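Local coordinates for mitochondrial dynamics protein MID49 (Mus musculus, PDB 4WOY) that recruits the fission mediator dynamin-related protein 1 to the mitochondrial outer membrane, regulates its GTPase activity and is required for mitochondrial fission, at residues A[116-121]-A[126-131]; A[228-233]-A[270-275]. The protein carries 1 engineered substitution. All blocks are in the same frame, centred on the assembly; numbering follows the deposited sequence.

In the fold
Contacts 1 and 2 belong to the predicted cytoplasmic part of MID49 and follow one another in series along the chain, neither enclosing nor crossing the other. The chain opens with helices 2-14 and 18-42, the first of which later packs beside contact 2. After the first strands of the nucleotidyltransferase-like region, contact 1 closes a very short loop, folding residues 116-121 back through the hairpin of strands 119-120 and 123-124 onto the start of helix 126-139. The chain then completes the mixed sheet and enters the helical C-terminal part, where contact 2 joins helix 228-241 to the beginning of helix 272-288. Their centres lie about 43 Å apart, on opposite sides of the chain's centre.

Contact 1 of 2, residues A[116-121]-A[126-131]; sequences DRFLVG and SRVLLE
Asp116 and Arg117 end a 3-10 segment, from which the chain runs through strand 119-120 and returns through a tight hairpin, so that Phe118, just before the strand, and Val128, in the first turn of helix 126-139, come closest, their CA atoms 5.8 Å apart. Phe118 carries much of the packing. Leu129 lays its CD2 methyl over the middle of the Phe118 ring, 3.7 Å from the centroid and only 4° off the normal, a CH-pi contact centred on the face. On the opposite face sits CG of the neighbouring Arg117, so the ring is held between two aliphatic groups. Val128 arrives from a third direction: its CG1 lies in the ring plane at the edge, 3.8 Å from CD1 of Phe118. With CG1 anti to the backbone N (chi1 177°), Val128 gives this methyl to the ring and leaves the other, CG2, to meet CG2 of Val120 at 3.8 Å. The same Val120 methyl approaches NH2 of Arg127 at 3.7 Å, obliquely to the guanidinium.

That guanidinium has polar partners of its own: NH1 of Arg127 forms a salt bridge with OE2 of Glu131 one turn along the helix (3.5 Å), and NH2 is hydrogen-bonded to Asn203. Leu124 and Leu132 extend the apolar packing around Phe118. With ring faces and edge engaged by carbon, the contact between the two segments is apolar and depends on shape and dispersion, while the charge of Arg127 is probably balanced beside it.

Contact 2 of 2, residues A[228-233]-A[270-275]; sequences RRRLLL and EALGER
Helix-to-helix packing in the C-terminal helical part of MID49 brings helix 228-241 against the first turn of helix 272-288, whose N-cap position is held by Ala271. Leu231 and Leu272 mark the closest backbone approach, with CA atoms 7.1 Å apart. Leu272 reaches across with its CG anti to the backbone N (chi1 -165°) and divides its two methyls between neighbouring residues: CD1 rests 3.9 Å from CB of Leu231, while CD2 lies over one face of the Arg230 guanidinium, 3.6 Å from NE.

Arg230 runs extended from CG to NE, and its side chain passes that of Leu272 at about a right angle. Its charged end is engaged elsewhere, by salt bridges from NE to Glu10 in helix 2-14 and from NH2 to Glu269; these probably help to fix the plane against which the methyl lies. Leu231 also turns its CD2 methyl to Arg275, 3.8 Å from its backbone O and 4.0 Å from its CB. The guanidinium end of Arg275 leads away, and its NE is hydrogen-bonded to O of Ala266.

Leu6 of helix 2-14 and Trp267 in the preceding loop add to the apolar surroundings of the two leucines. Residues 270-275 fall in a partial match to the Mab-21 HhH/H2TH-like family. A leucine-based helix-helix contact, with Arg230 at its border tied to helix 2-14, thus joins helices 228-241 and 272-288.

Contact 1 of 2, residues A[116-121]-A[126-131]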
loop_
_atom_site.group_PDB
_atom_site.type_symbol
_atom_site.label_atom_id
_atom_site.label_comp_id
_atom_site.label_asym_id
_atom_site.label_seq_id
_atom_site.Cartn_x
_atom_site.Cartn_y
_atom_site.Cartn_z
ATOM N N ASP A 116 -23.551 8.006 9.717
ATOM C CA ASP A 116 -24.500 8.643 8.786
ATOM C C ASP A 116 -24.110 10.092 8.420
ATOM O O ASP A 116 -24.427 10.552 7.320
ATOM C CB ASP A 116 -25.928 8.651 9.336
ATOM C CG ASP A 116 -26.570 7.282 9.333
ATOM O OD1 ASP A 116 -26.064 6.364 8.655
ATOM O OD2 ASP A 116 -27.607 7.134 10.007
ATOM N N ARG A 117 -23.397 10.792 9.303
ATOM C CA ARG A 117 -22.989 12.164 8.993
ATOM C C ARG A 117 -21.996 12.235 7.814
ATOM O O ARG A 117 -21.775 13.309 7.247
ATOM C CB ARG A 117 -22.383 12.840 10.206
ATOM C CG ARG A 117 -21.086 12.259 10.605
ATOM C CD ARG A 117 -20.461 13.087 11.699
ATOM N NE ARG A 117 -19.746 14.222 11.145
ATOM C CZ ARG A 117 -18.806 14.892 11.802
ATOM N NH1 ARG A 117 -18.474 14.541 13.046
ATOM N NH2 ARG A 117 -18.193 15.912 11.213
ATOM N N PHE A 118 -21.407 11.099 7.452
ATOM C CA PHE A 118 -20.512 11.032 6.305
ATOM C C PHE A 118 -21.222 10.535 5.063
ATOM O O PHE A 118 -20.584 10.199 4.061
ATOM C CB PHE A 118 -19.314 10.141 6.638
ATOM C CG PHE A 118 -18.643 10.535 7.907
ATOM C CD1 PHE A 118 -17.905 11.721 7.968
ATOM C CD2 PHE A 118 -18.807 9.772 9.062
ATOM C CE1 PHE A 118 -17.299 12.118 9.161
ATOM C CE2 PHE A 118 -18.207 10.164 10.258
ATOM C CZ PHE A 118 -17.454 11.351 10.306
ATOM N N LEU A 119 -22.547 10.463 5.126
ATOM C CA LEU A 119 -23.315 10.082 3.957
ATOM C C LEU A 119 -23.387 11.203 2.923
ATOM O O LEU A 119 -23.698 12.340 3.244
ATOM C CB LEU A 119 -24.732 9.667 4.365
ATOM C CG LEU A 119 -24.980 8.295 4.978
ATOM C CD1 LEU A 119 -26.457 8.198 5.271
ATOM C CD2 LEU A 119 -24.566 7.230 3.999
ATOM N N VAL A 120 -23.057 10.870 1.685
ATOM C CA VAL A 120 -23.426 11.663 0.522
ATOM C C VAL A 120 -24.450 10.867 -0.268
ATOM O O VAL A 120 -24.136 9.789 -0.752
ATOM C CB VAL A 120 -22.210 12.002 -0.351
ATOM C CG1 VAL A 120 -22.653 12.710 -1.626
ATOM C CG2 VAL A 120 -21.293 12.880 0.421
ATOM N N GLY A 121 -25.680 11.362 -0.339
ATOM C CA GLY A 121 -26.802 10.553 -0.779
ATOM C C GLY A 121 -26.996 9.322 0.081
ATOM O O GLY A 121 -27.168 9.425 1.290
ATOM N N SER A 126 -16.011 8.293 1.265
ATOM C CA SER A 126 -14.624 8.328 1.683
ATOM C C SER A 126 -14.115 9.783 1.676
ATOM O O SER A 126 -13.394 10.178 2.583
ATOM C CB SER A 126 -13.771 7.410 0.797
ATOM O OG SER A 126 -13.700 7.894 -0.517
ATOM N N ARG A 127 -14.543 10.578 0.687
ATOM C CA ARG A 127 -14.090 11.959 0.554
ATOM C C ARG A 127 -14.431 12.802 1.768
ATOM O O ARG A 127 -13.605 13.586 2.216
ATOM C CB ARG A 127 -14.692 12.634 -0.683
ATOM C CG ARG A 127 -14.544 14.167 -0.688
ATOM C CD ARG A 127 -15.155 14.800 -1.929
ATOM N NE ARG A 127 -16.586 14.499 -2.051
ATOM C CZ ARG A 127 -17.556 15.166 -1.421
ATOM N NH1 ARG A 127 -17.260 16.191 -0.618
ATOM N NH2 ARG A 127 -18.826 14.814 -1.602
ATOM N N VAL A 128 -15.645 12.663 2.284
ATOM C CA VAL A 128 -16.060 13.420 3.459
ATOM C C VAL A 128 -15.303 12.929 4.701
ATOM O O VAL A 128 -14.843 13.728 5.533
ATOM C CB VAL A 128 -17.591 13.336 3.663
ATOM C CG1 VAL A 128 -18.016 14.065 4.942
ATOM C CG2 VAL A 128 -18.311 13.929 2.442
ATOM N N LEU A 129 -15.131 11.617 4.798
ATOM C CA LEU A 129 -14.300 11.047 5.843
ATOM C C LEU A 129 -12.878 11.588 5.776
ATOM O O LEU A 129 -12.311 11.956 6.792
ATOM C CB LEU A 129 -14.291 9.534 5.714
ATOM C CG LEU A 129 -15.507 9.027 6.482
ATOM C CD1 LEU A 129 -15.975 7.674 5.962
ATOM C CD2 LEU A 129 -15.129 8.981 7.984
ATOM N N LEU A 130 -12.337 11.666 4.562
ATOM C CA LEU A 130 -11.017 12.214 4.316
ATOM C C LEU A 130 -10.904 13.661 4.787
ATOM O O LEU A 130 -9.935 14.005 5.467
ATOM C CB LEU A 130 -10.668 12.117 2.839
ATOM C CG LEU A 130 -10.052 10.799 2.392
ATOM C CD1 LEU A 130 -9.804 10.849 0.903
ATOM C CD2 LEU A 130 -8.755 10.523 3.148
ATOM N N GLU A 131 -11.901 14.483 4.468
ATOM C CA GLU A 131 -11.910 15.884 4.910
ATOM C C GLU A 131 -11.816 15.996 6.445
ATOM O O GLU A 131 -11.088 16.828 6.976
ATOM C CB GLU A 131 -13.201 16.589 4.464
ATOM C CG GLU A 131 -13.462 16.647 2.974
ATOM C CD GLU A 131 -14.832 17.271 2.651
ATOM O OE1 GLU A 131 -15.726 17.195 3.530
ATOM O OE2 GLU A 131 -15.022 17.795 1.520
#

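Contact 2 of 2, residues A[228-233]-A[270-275]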
loop_
_atom_site.group_PDB
_atom_site.type_symbol
_atom_site.label_atom_id
_atom_site.label_comp_id
_atom_site.label_asym_id
_atom_site.label_seq_id
_atom_site.Cartn_x
_atom_site.Cartn_y
_atom_site.Cartn_z
ATOM N N ARG A 228 10.536 -15.483 -3.337
ATOM C CA ARG A 228 9.616 -14.601 -4.045
ATOM C C ARG A 228 9.583 -13.211 -3.407
ATOM O O ARG A 228 9.798 -12.216 -4.098
ATOM C CB ARG A 228 8.203 -15.197 -4.068
ATOM C CG ARG A 228 8.102 -16.514 -4.810
ATOM C CD ARG A 228 6.850 -17.276 -4.381
ATOM N NE ARG A 228 6.793 -18.628 -4.940
ATOM C CZ ARG A 228 7.306 -19.702 -4.346
ATOM N NH1 ARG A 228 7.941 -19.583 -3.181
ATOM N NH2 ARG A 228 7.187 -20.892 -4.920
ATOM N N ARG A 229 9.345 -13.150 -2.096
ATOM C CA ARG A 229 9.237 -11.871 -1.388
ATOM C C ARG A 229 10.554 -11.128 -1.417
ATOM O O ARG A 229 10.599 -9.898 -1.461
ATOM C CB ARG A 229 8.804 -12.063 0.068
ATOM C CG ARG A 229 7.341 -12.376 0.286
ATOM C CD ARG A 229 7.140 -12.847 1.710
ATOM N NE ARG A 229 8.098 -13.916 2.015
ATOM C CZ ARG A 229 8.475 -14.284 3.239
ATOM N NH1 ARG A 229 7.988 -13.675 4.316
ATOM N NH2 ARG A 229 9.347 -15.265 3.383
ATOM N N ARG A 230 11.636 -11.885 -1.384
ATOM C CA ARG A 230 12.953 -11.302 -1.513
ATOM C C ARG A 230 13.109 -10.646 -2.904
ATOM O O ARG A 230 13.675 -9.552 -3.027
ATOM C CB ARG A 230 13.998 -12.387 -1.254
ATOM C CG ARG A 230 15.409 -11.964 -1.459
ATOM C CD ARG A 230 16.337 -12.757 -0.550
ATOM N NE ARG A 230 17.685 -12.745 -1.093
ATOM C CZ ARG A 230 18.541 -13.739 -0.959
ATOM N NH1 ARG A 230 18.186 -14.825 -0.280
ATOM N NH2 ARG A 230 19.746 -13.641 -1.504
ATOM N N LEU A 231 12.586 -11.308 -3.937
ATOM C CA LEU A 231 12.623 -10.778 -5.298
ATOM C C LEU A 231 11.775 -9.513 -5.443
ATOM O O LEU A 231 12.132 -8.592 -6.181
ATOM C CB LEU A 231 12.161 -11.837 -6.315
ATOM C CG LEU A 231 12.029 -11.290 -7.749
ATOM C CD1 LEU A 231 13.380 -10.882 -8.295
ATOM C CD2 LEU A 231 11.354 -12.274 -8.701
ATOM N N LEU A 232 10.636 -9.475 -4.766
ATOM C CA LEU A 232 9.800 -8.285 -4.858
ATOM C C LEU A 232 10.576 -7.069 -4.303
ATOM O O LEU A 232 10.533 -5.978 -4.885
ATOM C CB LEU A 232 8.454 -8.489 -4.135
ATOM C CG LEU A 232 7.573 -7.260 -3.911
ATOM C CD1 LEU A 232 7.185 -6.578 -5.232
ATOM C CD2 LEU A 232 6.346 -7.681 -3.128
ATOM N N LEU A 233 11.307 -7.273 -3.208
ATOM C CA LEU A 233 12.086 -6.186 -2.594
ATOM C C LEU A 233 13.218 -5.704 -3.503
ATOM O O LEU A 233 13.472 -4.508 -3.593
ATOM C CB LEU A 233 12.642 -6.623 -1.245
ATOM C CG LEU A 233 11.563 -6.529 -0.175
ATOM C CD1 LEU A 233 11.977 -7.266 1.107
ATOM C CD2 LEU A 233 11.233 -5.077 0.109
ATOM N N GLU A 270 19.644 -19.572 -5.409
ATOM C CA GLU A 270 20.470 -19.962 -6.531
ATOM C C GLU A 270 19.850 -19.500 -7.850
ATOM O O GLU A 270 20.566 -19.106 -8.783
ATOM C CB GLU A 270 20.663 -21.477 -6.514
ATOM C CG GLU A 270 21.493 -22.021 -7.647
ATOM C CD GLU A 270 21.705 -23.514 -7.543
ATOM O OE1 GLU A 270 22.214 -24.097 -8.517
ATOM O OE2 GLU A 270 21.368 -24.106 -6.491
ATOM N N ALA A 271 18.518 -19.537 -7.904
ATOM C CA ALA A 271 17.768 -19.179 -9.113
ATOM C C ALA A 271 17.230 -17.762 -9.063
ATOM O O ALA A 271 16.474 -17.360 -9.937
ATOM C CB ALA A 271 16.609 -20.161 -9.332
ATOM N N LEU A 272 17.617 -17.003 -8.042
ATOM C CA LEU A 272 17.101 -15.651 -7.869
ATOM C C LEU A 272 17.438 -14.751 -9.054
ATOM O O LEU A 272 16.629 -13.928 -9.470
ATOM C CB LEU A 272 17.649 -15.040 -6.590
ATOM C CG LEU A 272 16.951 -13.784 -6.075
ATOM C CD1 LEU A 272 15.449 -13.885 -6.170
ATOM C CD2 LEU A 272 17.383 -13.511 -4.640
ATOM N N GLY A 273 18.640 -14.923 -9.593
ATOM C CA GLY A 273 19.072 -14.148 -10.737
ATOM C C GLY A 273 18.215 -14.399 -11.965
ATOM O O GLY A 273 17.864 -13.468 -12.684
ATOM N N GLU A 274 17.866 -15.662 -12.185
ATOM C CA GLU A 274 16.998 -16.049 -13.288
ATOM C C GLU A 274 15.557 -15.573 -13.092
ATOM O O GLU A 274 14.928 -15.106 -14.040
ATOM C CB GLU A 274 17.012 -17.561 -13.456
ATOM C CG GLU A 274 17.961 -18.074 -14.503
ATOM C CD GLU A 274 18.175 -19.556 -14.358
ATOM O OE1 GLU A 274 17.201 -20.252 -13.992
ATOM O OE2 GLU A 274 19.308 -20.021 -14.601
ATOM N N ARG A 275 15.058 -15.652 -11.859
ATOM C CA ARG A 275 13.713 -15.167 -11.551
ATOM C C ARG A 275 13.617 -13.673 -11.776
ATOM O O ARG A 275 12.580 -13.145 -12.225
ATOM C CB ARG A 275 13.332 -15.496 -10.108
ATOM C CG ARG A 275 13.107 -16.970 -9.869
ATOM C CD ARG A 275 12.241 -17.610 -10.955
ATOM N NE ARG A 275 12.710 -18.969 -11.208
ATOM C CZ ARG A 275 13.281 -19.385 -12.333
ATOM N NH1 ARG A 275 13.399 -18.569 -13.368
ATOM N NH2 ARG A 275 13.690 -20.642 -12.434
#